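Local coordinates for protein germination-specific N-acetylmuramoyl-L-alanine amidase, Autolysin (Clostridioides difficile, PDB 7RAG) that probably hydrolyses the amide bond between N-acetylmuramic acid and L-alanine in peptidoglycan as a zinc-dependent amidase, and is bound by the GerS lipoprotein, at residues R53-S58 with A200-I205; E95-S100 with K165-P170; T123-P126 with S132-L135; E134-I139 with R153-R158; T49-E54 with T189-Q194. One frame throughout, in Å; residues are numbered along the deposited sequence.

Contact 1. Residues R53-S58 with A200-I205. With EDO (1,2-ethanediol), chain D.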
# COMPACT_ATOMS: atom_id res chain seq x y z
N ARG B 53 8.30 -13.76 -21.89
CA ARG B 53 7.41 -14.91 -21.82
C ARG B 53 7.36 -15.48 -20.41
O ARG B 53 6.29 -15.80 -19.89
CB ARG B 53 7.89 -15.96 -22.83
CG ARG B 53 7.00 -17.19 -22.95
CD ARG B 53 7.44 -18.28 -21.97
NE ARG B 53 6.91 -19.59 -22.33
CZ ARG B 53 7.50 -20.42 -23.18
NH1 ARG B 53 8.65 -20.06 -23.75
NH2 ARG B 53 6.95 -21.61 -23.45
N GLU B 54 8.53 -15.68 -19.79
CA GLU B 54 8.53 -16.21 -18.43
C GLU B 54 7.82 -15.27 -17.45
O GLU B 54 7.01 -15.71 -16.62
CB GLU B 54 9.95 -16.52 -17.97
CG GLU B 54 10.48 -17.74 -18.63
CD GLU B 54 11.92 -18.06 -18.27
OE1 GLU B 54 12.55 -17.24 -17.54
OE2 GLU B 54 12.40 -19.13 -18.73
N LEU B 55 8.10 -13.96 -17.55
CA LEU B 55 7.41 -13.00 -16.67
C LEU B 55 5.90 -13.10 -16.82
O LEU B 55 5.17 -13.17 -15.83
CB LEU B 55 7.88 -11.57 -16.97
CG LEU B 55 9.29 -11.28 -16.46
CD1 LEU B 55 9.81 -9.97 -17.05
CD2 LEU B 55 9.34 -11.27 -14.95
N ILE B 56 5.41 -13.12 -18.05
CA ILE B 56 3.97 -13.06 -18.27
C ILE B 56 3.31 -14.37 -17.85
O ILE B 56 2.26 -14.36 -17.20
CB ILE B 56 3.68 -12.72 -19.74
CG1 ILE B 56 4.04 -11.26 -20.04
CG2 ILE B 56 2.21 -13.07 -20.11
CD1 ILE B 56 4.19 -10.95 -21.56
N GLU B 57 3.88 -15.51 -18.24
CA GLU B 57 3.26 -16.78 -17.92
C GLU B 57 3.26 -17.03 -16.42
O GLU B 57 2.29 -17.57 -15.88
CB GLU B 57 3.96 -17.92 -18.66
CG GLU B 57 3.85 -17.81 -20.17
CD GLU B 57 4.11 -19.12 -20.90
OE1 GLU B 57 4.89 -19.97 -20.39
OE2 GLU B 57 3.53 -19.30 -22.02
N SER B 58 4.34 -16.64 -15.72
CA SER B 58 4.35 -16.88 -14.28
C SER B 58 3.35 -16.00 -13.55
O SER B 58 3.05 -16.27 -12.38
CB SER B 58 5.76 -16.68 -13.69
OG SER B 58 6.25 -15.37 -13.90
N ALA B 200 10.93 -4.24 -17.55
CA ALA B 200 10.30 -2.97 -17.89
C ALA B 200 9.08 -3.18 -18.79
O ALA B 200 8.01 -2.60 -18.56
CB ALA B 200 11.31 -2.03 -18.54
N ILE B 201 9.21 -4.03 -19.82
CA ILE B 201 8.10 -4.25 -20.73
C ILE B 201 6.93 -4.90 -20.00
O ILE B 201 5.76 -4.55 -20.21
CB ILE B 201 8.53 -5.10 -21.95
CG1 ILE B 201 9.79 -4.51 -22.59
CG2 ILE B 201 7.35 -5.17 -22.94
CD1 ILE B 201 10.27 -5.26 -23.83
N TYR B 202 7.24 -5.88 -19.15
CA TYR B 202 6.21 -6.59 -18.40
C TYR B 202 5.45 -5.63 -17.49
O TYR B 202 4.21 -5.66 -17.43
CB TYR B 202 6.86 -7.72 -17.61
CG TYR B 202 6.07 -8.28 -16.46
CD1 TYR B 202 4.94 -9.06 -16.67
CD2 TYR B 202 6.50 -8.06 -15.15
CE1 TYR B 202 4.23 -9.59 -15.60
CE2 TYR B 202 5.80 -8.57 -14.07
CZ TYR B 202 4.67 -9.34 -14.30
OH TYR B 202 3.99 -9.85 -13.23
N ILE B 203 6.17 -4.74 -16.81
CA ILE B 203 5.50 -3.77 -15.96
C ILE B 203 4.66 -2.82 -16.80
O ILE B 203 3.54 -2.46 -16.42
CB ILE B 203 6.52 -3.02 -15.08
CG1 ILE B 203 7.06 -3.98 -14.00
CG2 ILE B 203 5.90 -1.83 -14.40
CD1 ILE B 203 5.96 -4.67 -13.22
N GLY B 204 5.16 -2.40 -17.96
CA GLY B 204 4.37 -1.51 -18.80
C GLY B 204 3.05 -2.15 -19.21
O GLY B 204 1.99 -1.54 -19.10
N ILE B 205 3.12 -3.40 -19.67
CA ILE B 205 1.92 -4.17 -19.99
C ILE B 205 0.98 -4.21 -18.79
O ILE B 205 -0.22 -3.98 -18.91
CB ILE B 205 2.32 -5.60 -20.44
CG1 ILE B 205 3.08 -5.59 -21.76
CG2 ILE B 205 1.10 -6.51 -20.57
CD1 ILE B 205 3.60 -6.95 -22.14
C1 EDO D . 6.76 -13.43 -11.46
O1 EDO D . 5.75 -13.12 -10.47
C2 EDO D . 6.86 -12.26 -12.41
O2 EDO D . 6.08 -11.20 -11.80

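Contact 2. Residues E95-S100 with K165-P170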
# COMPACT_ATOMS: atom_id res chain seq x y z
N GLU B 95 -0.47 -14.42 -39.84
CA GLU B 95 -1.56 -15.38 -39.66
C GLU B 95 -1.66 -15.83 -38.20
O GLU B 95 -2.76 -16.06 -37.68
CB GLU B 95 -1.40 -16.58 -40.58
N ILE B 96 -0.51 -15.95 -37.54
CA ILE B 96 -0.53 -16.26 -36.11
C ILE B 96 -1.27 -15.17 -35.35
O ILE B 96 -2.06 -15.45 -34.45
CB ILE B 96 0.90 -16.46 -35.58
CG1 ILE B 96 1.48 -17.72 -36.19
CG2 ILE B 96 0.91 -16.52 -34.06
CD1 ILE B 96 2.92 -17.93 -35.86
N ILE B 97 -1.06 -13.90 -35.74
CA ILE B 97 -1.81 -12.81 -35.11
C ILE B 97 -3.29 -12.94 -35.42
O ILE B 97 -4.15 -12.80 -34.54
CB ILE B 97 -1.27 -11.44 -35.55
CG1 ILE B 97 0.21 -11.27 -35.17
CG2 ILE B 97 -2.06 -10.31 -34.90
CD1 ILE B 97 0.79 -9.96 -35.65
N SER B 98 -3.62 -13.19 -36.69
CA SER B 98 -5.02 -13.20 -37.10
C SER B 98 -5.81 -14.31 -36.44
O SER B 98 -6.96 -14.11 -36.03
CB SER B 98 -5.12 -13.33 -38.61
OG SER B 98 -4.71 -12.13 -39.22
N ASN B 99 -5.24 -15.50 -36.33
CA ASN B 99 -5.99 -16.68 -35.94
C ASN B 99 -5.93 -16.98 -34.44
O ASN B 99 -6.52 -17.97 -33.99
CB ASN B 99 -5.49 -17.89 -36.74
CG ASN B 99 -5.53 -17.63 -38.25
OD1 ASN B 99 -6.59 -17.38 -38.85
ND2 ASN B 99 -4.35 -17.70 -38.88
N SER B 100 -5.28 -16.12 -33.65
CA SER B 100 -4.99 -16.43 -32.26
C SER B 100 -6.10 -16.09 -31.28
O SER B 100 -6.18 -16.74 -30.24
CB SER B 100 -3.73 -15.70 -31.83
OG SER B 100 -2.61 -16.27 -32.46
N LYS B 165 -0.12 -3.32 -38.63
CA LYS B 165 -1.28 -2.81 -39.34
C LYS B 165 -2.51 -3.68 -39.08
O LYS B 165 -2.43 -4.91 -39.16
CB LYS B 165 -1.02 -2.76 -40.84
CG LYS B 165 0.20 -2.01 -41.28
CD LYS B 165 0.16 -1.76 -42.81
CE LYS B 165 1.54 -1.37 -43.35
NZ LYS B 165 1.67 -1.37 -44.86
N ASP B 166 -3.63 -3.03 -38.73
CA ASP B 166 -4.98 -3.61 -38.81
C ASP B 166 -5.12 -4.94 -38.07
O ASP B 166 -5.60 -5.93 -38.61
CB ASP B 166 -5.37 -3.77 -40.27
CG ASP B 166 -5.43 -2.46 -41.00
OD1 ASP B 166 -5.96 -1.48 -40.41
OD2 ASP B 166 -4.95 -2.39 -42.15
N ASN B 167 -4.75 -4.93 -36.79
CA ASN B 167 -4.73 -6.16 -36.02
C ASN B 167 -5.97 -6.39 -35.17
O ASN B 167 -6.18 -7.53 -34.74
CB ASN B 167 -3.52 -6.21 -35.10
CG ASN B 167 -2.27 -6.52 -35.83
OD1 ASN B 167 -2.29 -7.14 -36.90
ND2 ASN B 167 -1.15 -6.10 -35.27
N ASN B 168 -6.75 -5.34 -34.87
CA ASN B 168 -7.90 -5.38 -33.98
C ASN B 168 -7.53 -5.59 -32.52
O ASN B 168 -8.43 -5.70 -31.69
CB ASN B 168 -8.93 -6.47 -34.36
CG ASN B 168 -9.53 -6.25 -35.73
OD1 ASN B 168 -10.00 -5.16 -36.04
ND2 ASN B 168 -9.48 -7.28 -36.58
N ILE B 169 -6.25 -5.66 -32.18
CA ILE B 169 -5.84 -5.73 -30.78
C ILE B 169 -4.71 -4.74 -30.56
O ILE B 169 -4.08 -4.28 -31.52
CB ILE B 169 -5.41 -7.15 -30.39
CG1 ILE B 169 -4.40 -7.71 -31.40
CG2 ILE B 169 -6.64 -8.05 -30.22
CD1 ILE B 169 -3.70 -8.98 -30.94
N PRO B 170 -4.46 -4.35 -29.31
CA PRO B 170 -3.36 -3.41 -29.06
C PRO B 170 -2.03 -4.00 -29.50
O PRO B 170 -1.65 -5.11 -29.12
CB PRO B 170 -3.43 -3.19 -27.54
CG PRO B 170 -4.82 -3.50 -27.19
CD PRO B 170 -5.24 -4.61 -28.08

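Contact 3. Residues T123-P126 with S132-L135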
# COMPACT_ATOMS: atom_id res chain seq x y z
N THR B 123 9.76 2.79 -28.37
CA THR B 123 8.53 2.06 -28.66
C THR B 123 7.76 2.72 -29.81
O THR B 123 7.83 3.93 -30.01
CB THR B 123 7.64 1.99 -27.41
OG1 THR B 123 8.48 1.83 -26.27
CG2 THR B 123 6.72 0.79 -27.48
N PHE B 124 7.06 1.90 -30.57
CA PHE B 124 6.25 2.36 -31.68
C PHE B 124 4.88 1.70 -31.58
O PHE B 124 4.73 0.61 -31.00
CB PHE B 124 6.86 2.02 -33.05
CG PHE B 124 8.30 2.41 -33.21
CD1 PHE B 124 8.65 3.62 -33.77
CD2 PHE B 124 9.31 1.55 -32.84
CE1 PHE B 124 9.98 3.97 -33.94
CE2 PHE B 124 10.63 1.90 -33.00
CZ PHE B 124 10.97 3.10 -33.56
N TYR B 125 3.90 2.35 -32.18
CA TYR B 125 2.52 1.89 -32.25
C TYR B 125 2.00 2.19 -33.65
O TYR B 125 2.47 3.14 -34.29
CB TYR B 125 1.65 2.60 -31.20
CG TYR B 125 1.47 4.09 -31.45
CD1 TYR B 125 0.36 4.57 -32.13
CD2 TYR B 125 2.42 5.01 -31.01
CE1 TYR B 125 0.19 5.91 -32.37
CE2 TYR B 125 2.28 6.35 -31.24
CZ TYR B 125 1.15 6.80 -31.92
OH TYR B 125 0.98 8.14 -32.15
N PRO B 126 1.04 1.42 -34.14
CA PRO B 126 0.52 1.68 -35.49
C PRO B 126 -0.26 2.98 -35.52
O PRO B 126 -1.09 3.23 -34.64
CB PRO B 126 -0.39 0.47 -35.74
CG PRO B 126 -0.86 0.08 -34.38
CD PRO B 126 0.28 0.37 -33.45
N SER B 132 -3.28 1.17 -28.78
CA SER B 132 -1.87 0.81 -28.94
C SER B 132 -0.97 1.96 -28.52
O SER B 132 0.11 1.73 -27.97
CB SER B 132 -1.60 0.40 -30.38
OG SER B 132 -2.42 -0.71 -30.72
N LYS B 133 -1.40 3.21 -28.77
CA LYS B 133 -0.61 4.35 -28.32
C LYS B 133 -0.54 4.38 -26.79
O LYS B 133 0.54 4.59 -26.22
CB LYS B 133 -1.19 5.65 -28.87
CG LYS B 133 -0.21 6.83 -28.75
CD LYS B 133 -0.79 8.14 -29.29
CE LYS B 133 -1.89 8.66 -28.37
NZ LYS B 133 -2.78 9.69 -28.99
N GLU B 134 -1.66 4.12 -26.12
CA GLU B 134 -1.63 4.07 -24.66
C GLU B 134 -0.68 2.99 -24.17
O GLU B 134 0.15 3.22 -23.27
CB GLU B 134 -3.03 3.82 -24.10
CG GLU B 134 -4.08 4.85 -24.46
CD GLU B 134 -5.49 4.44 -24.01
OE1 GLU B 134 -5.64 3.39 -23.32
OE2 GLU B 134 -6.45 5.18 -24.37
N LEU B 135 -0.78 1.79 -24.74
CA LEU B 135 0.10 0.69 -24.33
C LEU B 135 1.55 1.06 -24.55
O LEU B 135 2.41 0.85 -23.67
CB LEU B 135 -0.24 -0.58 -25.09
CG LEU B 135 0.71 -1.79 -24.94
CD1 LEU B 135 0.76 -2.34 -23.53
CD2 LEU B 135 0.22 -2.86 -25.86

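Contact 4. Residues E134-I139 with R153-R158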
# COMPACT_ATOMS: atom_id res chain seq x y z
N GLU B 134 -1.66 4.12 -26.12
CA GLU B 134 -1.63 4.07 -24.66
C GLU B 134 -0.68 2.99 -24.17
O GLU B 134 0.15 3.22 -23.27
CB GLU B 134 -3.03 3.82 -24.10
CG GLU B 134 -4.08 4.85 -24.46
CD GLU B 134 -5.49 4.44 -24.01
OE1 GLU B 134 -5.64 3.39 -23.32
OE2 GLU B 134 -6.45 5.18 -24.37
N LEU B 135 -0.78 1.79 -24.74
CA LEU B 135 0.10 0.69 -24.33
C LEU B 135 1.55 1.06 -24.55
O LEU B 135 2.41 0.85 -23.67
CB LEU B 135 -0.24 -0.58 -25.09
CG LEU B 135 0.71 -1.79 -24.94
CD1 LEU B 135 0.76 -2.34 -23.53
CD2 LEU B 135 0.22 -2.86 -25.86
N SER B 136 1.84 1.64 -25.71
CA SER B 136 3.20 2.02 -26.02
C SER B 136 3.70 3.01 -24.99
O SER B 136 4.83 2.87 -24.52
CB SER B 136 3.28 2.60 -27.43
OG SER B 136 2.79 3.94 -27.45
N LYS B 137 2.87 3.99 -24.62
CA LYS B 137 3.28 4.98 -23.63
C LYS B 137 3.60 4.32 -22.30
O LYS B 137 4.58 4.68 -21.64
CB LYS B 137 2.20 6.05 -23.46
CG LYS B 137 2.06 7.04 -24.60
CD LYS B 137 1.05 8.13 -24.24
CE LYS B 137 0.93 9.18 -25.32
NZ LYS B 137 0.11 10.38 -24.88
N CYS B 138 2.77 3.37 -21.87
CA CYS B 138 3.05 2.65 -20.63
C CYS B 138 4.41 1.96 -20.68
O CYS B 138 5.23 2.06 -19.75
CB CYS B 138 1.96 1.61 -20.34
SG CYS B 138 0.37 2.32 -19.86
N ILE B 139 4.69 1.28 -21.79
CA ILE B 139 5.95 0.56 -21.91
C ILE B 139 7.12 1.54 -21.99
O ILE B 139 8.17 1.31 -21.39
CB ILE B 139 5.90 -0.40 -23.10
CG1 ILE B 139 4.92 -1.52 -22.78
CG2 ILE B 139 7.27 -0.90 -23.41
CD1 ILE B 139 4.46 -2.27 -23.98
N ARG B 153 13.14 9.58 -25.02
CA ARG B 153 12.41 9.28 -26.25
C ARG B 153 10.91 9.20 -25.98
O ARG B 153 10.47 8.76 -24.92
CB ARG B 153 12.90 7.97 -26.85
CG ARG B 153 14.30 8.01 -27.40
CD ARG B 153 14.72 6.61 -27.82
NE ARG B 153 16.02 6.57 -28.48
CZ ARG B 153 16.21 6.89 -29.75
NH1 ARG B 153 15.19 7.28 -30.50
NH2 ARG B 153 17.43 6.83 -30.27
N GLU B 154 10.13 9.65 -26.96
CA GLU B 154 8.68 9.56 -26.93
C GLU B 154 8.22 8.48 -27.90
O GLU B 154 8.93 8.15 -28.86
CB GLU B 154 8.04 10.90 -27.28
CG GLU B 154 8.23 11.99 -26.23
CD GLU B 154 7.30 11.82 -25.03
OE1 GLU B 154 6.51 10.85 -25.03
OE2 GLU B 154 7.34 12.65 -24.09
N VAL B 155 7.05 7.89 -27.62
CA VAL B 155 6.50 6.89 -28.52
C VAL B 155 6.24 7.55 -29.87
O VAL B 155 5.88 8.73 -29.95
CB VAL B 155 5.22 6.25 -27.95
CG1 VAL B 155 5.48 5.69 -26.57
CG2 VAL B 155 4.10 7.26 -27.91
N LYS B 156 6.49 6.80 -30.94
CA LYS B 156 6.33 7.33 -32.29
C LYS B 156 5.36 6.45 -33.06
O LYS B 156 5.37 5.22 -32.89
CB LYS B 156 7.67 7.37 -33.04
CG LYS B 156 8.75 8.24 -32.42
CD LYS B 156 8.34 9.70 -32.41
CE LYS B 156 9.33 10.54 -31.62
NZ LYS B 156 8.69 11.70 -30.91
N PRO B 157 4.49 7.04 -33.87
CA PRO B 157 3.64 6.23 -34.76
C PRO B 157 4.42 5.68 -35.94
O PRO B 157 5.42 6.26 -36.39
CB PRO B 157 2.57 7.22 -35.22
CG PRO B 157 3.28 8.51 -35.19
CD PRO B 157 4.15 8.46 -33.98
N ARG B 158 3.95 4.55 -36.46
CA ARG B 158 4.47 3.97 -37.69
C ARG B 158 3.28 3.55 -38.54
O ARG B 158 2.19 3.30 -38.04
CB ARG B 158 5.37 2.76 -37.42
CG ARG B 158 6.61 3.06 -36.58
CD ARG B 158 7.63 3.91 -37.34
NE ARG B 158 8.24 3.19 -38.46
CZ ARG B 158 9.24 2.31 -38.31
NH1 ARG B 158 9.71 2.06 -37.10
NH2 ARG B 158 9.75 1.69 -39.37

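Contact 5. Residues T49-E54 with T189-Q194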
# COMPACT_ATOMS: atom_id res chain seq x y z
N THR B 49 12.58 -11.76 -25.55
CA THR B 49 11.25 -12.32 -25.69
C THR B 49 11.02 -13.52 -24.77
O THR B 49 9.92 -13.67 -24.20
CB THR B 49 11.02 -12.73 -27.15
OG1 THR B 49 11.16 -11.57 -27.99
CG2 THR B 49 9.66 -13.34 -27.31
N LEU B 50 12.02 -14.40 -24.61
CA LEU B 50 11.83 -15.54 -23.72
C LEU B 50 11.85 -15.14 -22.25
O LEU B 50 11.12 -15.73 -21.44
CB LEU B 50 12.85 -16.64 -24.02
CG LEU B 50 12.62 -17.28 -25.39
CD1 LEU B 50 13.71 -18.26 -25.71
CD2 LEU B 50 11.23 -17.96 -25.52
N LYS B 51 12.65 -14.13 -21.89
CA LYS B 51 12.55 -13.59 -20.53
C LYS B 51 11.15 -13.05 -20.27
O LYS B 51 10.55 -13.31 -19.20
CB LYS B 51 13.58 -12.49 -20.29
CG LYS B 51 15.03 -12.89 -20.54
CD LYS B 51 15.49 -13.97 -19.60
CE LYS B 51 17.01 -14.24 -19.75
NZ LYS B 51 17.52 -15.19 -18.71
N LEU B 52 10.61 -12.29 -21.24
CA LEU B 52 9.29 -11.67 -21.11
C LEU B 52 8.18 -12.72 -21.07
O LEU B 52 7.22 -12.59 -20.30
CB LEU B 52 9.07 -10.69 -22.27
CG LEU B 52 7.78 -9.86 -22.39
CD1 LEU B 52 7.43 -9.19 -21.05
CD2 LEU B 52 7.91 -8.81 -23.51
N ARG B 53 8.30 -13.76 -21.89
CA ARG B 53 7.41 -14.91 -21.82
C ARG B 53 7.36 -15.48 -20.41
O ARG B 53 6.29 -15.80 -19.89
CB ARG B 53 7.89 -15.96 -22.83
CG ARG B 53 7.00 -17.19 -22.95
CD ARG B 53 7.44 -18.28 -21.97
NE ARG B 53 6.91 -19.59 -22.33
CZ ARG B 53 7.50 -20.42 -23.18
NH1 ARG B 53 8.65 -20.06 -23.75
NH2 ARG B 53 6.95 -21.61 -23.45
N GLU B 54 8.53 -15.68 -19.79
CA GLU B 54 8.53 -16.21 -18.43
C GLU B 54 7.82 -15.27 -17.45
O GLU B 54 7.01 -15.71 -16.62
CB GLU B 54 9.95 -16.52 -17.97
CG GLU B 54 10.48 -17.74 -18.63
CD GLU B 54 11.92 -18.06 -18.27
OE1 GLU B 54 12.55 -17.24 -17.54
OE2 GLU B 54 12.40 -19.13 -18.73
N THR B 189 24.07 -7.43 -25.03
CA THR B 189 24.47 -8.83 -24.98
C THR B 189 24.49 -9.40 -23.57
O THR B 189 24.81 -10.58 -23.41
CB THR B 189 25.84 -9.03 -25.62
OG1 THR B 189 26.79 -8.17 -24.99
CG2 THR B 189 25.76 -8.74 -27.11
N ASP B 190 24.16 -8.61 -22.54
CA ASP B 190 24.24 -9.08 -21.17
C ASP B 190 22.90 -9.63 -20.69
O ASP B 190 21.89 -8.92 -20.72
CB ASP B 190 24.70 -7.95 -20.24
CG ASP B 190 24.74 -8.37 -18.79
OD1 ASP B 190 25.69 -9.10 -18.41
OD2 ASP B 190 23.82 -8.00 -18.04
N GLU B 191 22.91 -10.88 -20.23
CA GLU B 191 21.68 -11.55 -19.81
C GLU B 191 20.95 -10.76 -18.73
O GLU B 191 19.71 -10.75 -18.70
CB GLU B 191 21.99 -12.97 -19.32
CG GLU B 191 20.75 -13.76 -18.91
CD GLU B 191 20.95 -15.27 -19.00
OE1 GLU B 191 22.12 -15.71 -19.12
OE2 GLU B 191 19.94 -16.02 -18.94
N THR B 192 21.68 -10.07 -17.85
CA THR B 192 21.01 -9.32 -16.79
C THR B 192 20.35 -8.06 -17.34
O THR B 192 19.25 -7.69 -16.91
CB THR B 192 22.01 -8.96 -15.70
OG1 THR B 192 22.78 -10.12 -15.39
CG2 THR B 192 21.26 -8.53 -14.46
N TYR B 193 21.00 -7.40 -18.29
CA TYR B 193 20.36 -6.25 -18.92
C TYR B 193 19.13 -6.69 -19.70
O TYR B 193 18.10 -6.01 -19.67
CB TYR B 193 21.36 -5.54 -19.83
CG TYR B 193 20.95 -4.15 -20.25
CD1 TYR B 193 21.01 -3.09 -19.37
CD2 TYR B 193 20.52 -3.89 -21.55
CE1 TYR B 193 20.64 -1.82 -19.76
CE2 TYR B 193 20.15 -2.62 -21.95
CZ TYR B 193 20.21 -1.59 -21.04
OH TYR B 193 19.85 -0.32 -21.42
N GLN B 194 19.22 -7.83 -20.38
CA GLN B 194 18.05 -8.34 -21.09
C GLN B 194 16.90 -8.59 -20.13
O GLN B 194 15.74 -8.29 -20.45
CB GLN B 194 18.42 -9.62 -21.83
CG GLN B 194 19.54 -9.42 -22.85
CD GLN B 194 19.99 -10.74 -23.44
OE1 GLN B 194 19.62 -11.81 -22.95
NE2 GLN B 194 20.79 -10.68 -24.51

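Contact 1. Residues R53-S58 with A200-I205
Y202 reaches from helix 191-211 toward L55 and I56 of helix 41-58; its CB, CG, CD1 and CE1 meet these two residues, while its hydroxyl end meets S59 and a bound diol. CB comes first, 3.8 Å from L55 CD1. With CG anti to its own backbone N (chi1 161°), the side chain leaves its helix toward the other one, and L55 CB then sits over one face of the ring, 4.0 Å from the Y202 ring centroid, in a CH-pi contact displaced toward the rim. CD1 meets I56 CG1 obliquely at 4.1 Å, while CE1 approaches the main-chain oxygen L55 O at 3.7 Å. The two helices lie side by side on one face of the central sheet in the fold of this Amidase_3-family enzyme, their short axes 9.8 Å apart at a crossing angle of -38°; the side chains of I56 and I205 touch L21 and I19 of strand 18-23. Those two isoleucines meet through their CD1 atoms, 4.1 Å apart, where the side chains cross at about a right angle. At the far end of the ring, Y202 OH is hydrogen-bonded to S59 OG and also to O2 of a 1,2-ethanediol, probably from the crystallisation liquor, at 2.9 Å. A GerS lipoprotein chain also covers this contact, its L64 against L55 and its I69 against Y202.

Contact 2. Residues E95-S100 with K165-P170
I97, near the C-terminal end of helix 82-99, crosses the side chain of N167 obliquely where the loop between strands 156-158 and 171-178 runs past the helix. This packing joins a helix flanking the central sheet of the amidase fold to the connection that leads into strand 171-178. I97 points toward the loop, and its CG2 branch, anti to the backbone N, does the touching: it lies 3.8 Å from N167 OD1 and 3.9 Å from N167 CG. The methyl group thus rests against the carbonyl end of the amide. No hydrogen bond links the two segments themselves; the polar work of the amide is done by residues around them. N167 OD1 accepts from K94 NZ, a lysine on the same helix as I97, while N167 ND2 is hydrogen-bonded to L163 O and S171 OG, so both ends of the amide are engaged and its rotation should be fixed. On the sheet side, F105 of strand 104-111 is touched by the side chains of both I97 and I169. I169 points toward the helix, and its CD1 makes a looser apolar contact with I97 CG2 at 4.5 Å.

Contact 3. Residues T123-P126 with S132-L135
Strand 122-126 and the first turns of helix 130-147 come closest at Y125 and K133, whose CA atoms are 5.6 Å apart, with no hydrogen bond passing between the two segments. They are the first two elements of a beta-alpha-beta unit that is completed by strand 156-158, and a short connection separates them in the chain. Y125 points toward the helix, and its chi1 of 67° lays the ring along the lysine chain. Its side chain and that of K133 lie alongside each other and run the same way. K133 CG stands over one ring face, 3.6 Å from the Y125 ring centroid and 17° off the normal, a CH-pi contact shifted toward the rim near CZ. Farther out, K133 CD approaches Y125 OH at 3.4 Å, and the bend at chi3 (70°) turns the rest of the chain away; NZ is hydrogen-bonded to Q130 OE1. Nearer the backbone, Y125 CB lies 3.7 Å from S132 O. The adjoining P126 places CD 3.6 Å from S132 CB, while S132 OG is hydrogen-bonded to S171 N on the neighbouring strand. The lysine therefore uses its two ends differently: its methylenes cover the aromatic face while its ammonium group is held outside the contact, so the interaction with the ring is mainly of dispersion and CH-pi character, since NZ is directed away from the ring.

Contact 4. Residues E134-I139 with R153-R158
Helix 130-147 and strand 156-158 are the last two elements of a beta-alpha-beta unit, and V155, immediately before the strand, is the residue that meets the helix. V155 points toward the helix, and both of its methyl groups lie near S136 OG. CG1 is the closer, with V155 CG1 and S136 OG 3.3 Å apart, and it also faces the backbone, lying 3.7 Å from K137 N. V155 CG2, 3.6 Å from S136 OG, also meets K137 CG at 3.9 Å, where the valine and lysine side chains cross at about a right angle. The lysine touches the valine through CG, and its chain runs on extended beyond it. The chi1 of S136 (77°) turns OG back toward its own helix, where it is hydrogen-bonded to K133 O about one turn earlier. Its polar need is thus met within the helix, while the outer surface of the hydroxyl packs against the valine. No hydrogen bond crosses between the segments. On the strand side, the backbone of K156 bonds to T123 and that of R158 to Y125, pairing strand 156-158, outermost in the sheet of this chain, with strand 122-126. S136 also touches T123 and Y125 of that strand and V172 of strand 171-178, whereas L135 and C138 turn to Y208 of helix 191-211.

Contact 5. Residues T49-E54 with T189-Q194
K51 of helix 41-58 and E191, in the first turn of helix 191-211, form a salt bridge between two neighbouring helices that flank the sheet of the amidase fold. The ammonium group of K51 donates to the anti lone pair of E191 OE2, with NZ and OE2 2.6 Å apart. The side chains cross at about a right angle: the lysine is bent at chi2 (-63°), while the glutamate runs extended beyond CG, and E191 CG lies 3.9 Å from K51 CE. A second carboxylate, that of E195 one turn along the same helix, also forms a salt bridge with K51 NZ, so the lysine bridges to two acidic groups on helix 191-211 and probably moderates the repulsion between them. Behind this charged surface, Q194 packs on I44, A47 and I48 of helix 41-58. The helix start that presents E191 is capped by D190 at the N-cap position: Y193 N donates to D190 OD2 at 2.9 Å, meeting the carboxylate on its anti side, 21° out of plane.

In the fold
From the N terminus, helix 41-58 supplies the first segments of contacts 5 and 1, which overlap at R53 and E54. Both close long loops onto helix 191-211, contact 5 at its start and contact 1 farther along, so these loops are staggered, not nested; L52 packs between them on I201 and Y202. Contact 2 is nested inside both, tying helix 82-99 to the approach to strand 171-178. Within it lie two short closures, contacts 3 and 4, which overlap at E134 and L135 on helix 130-147 and bind it to neighbouring strands. L135 then packs on P170 of contact 2 and I205 of contact 1, while I139 meets G204, so that helix 130-147 packs directly against helix 191-211.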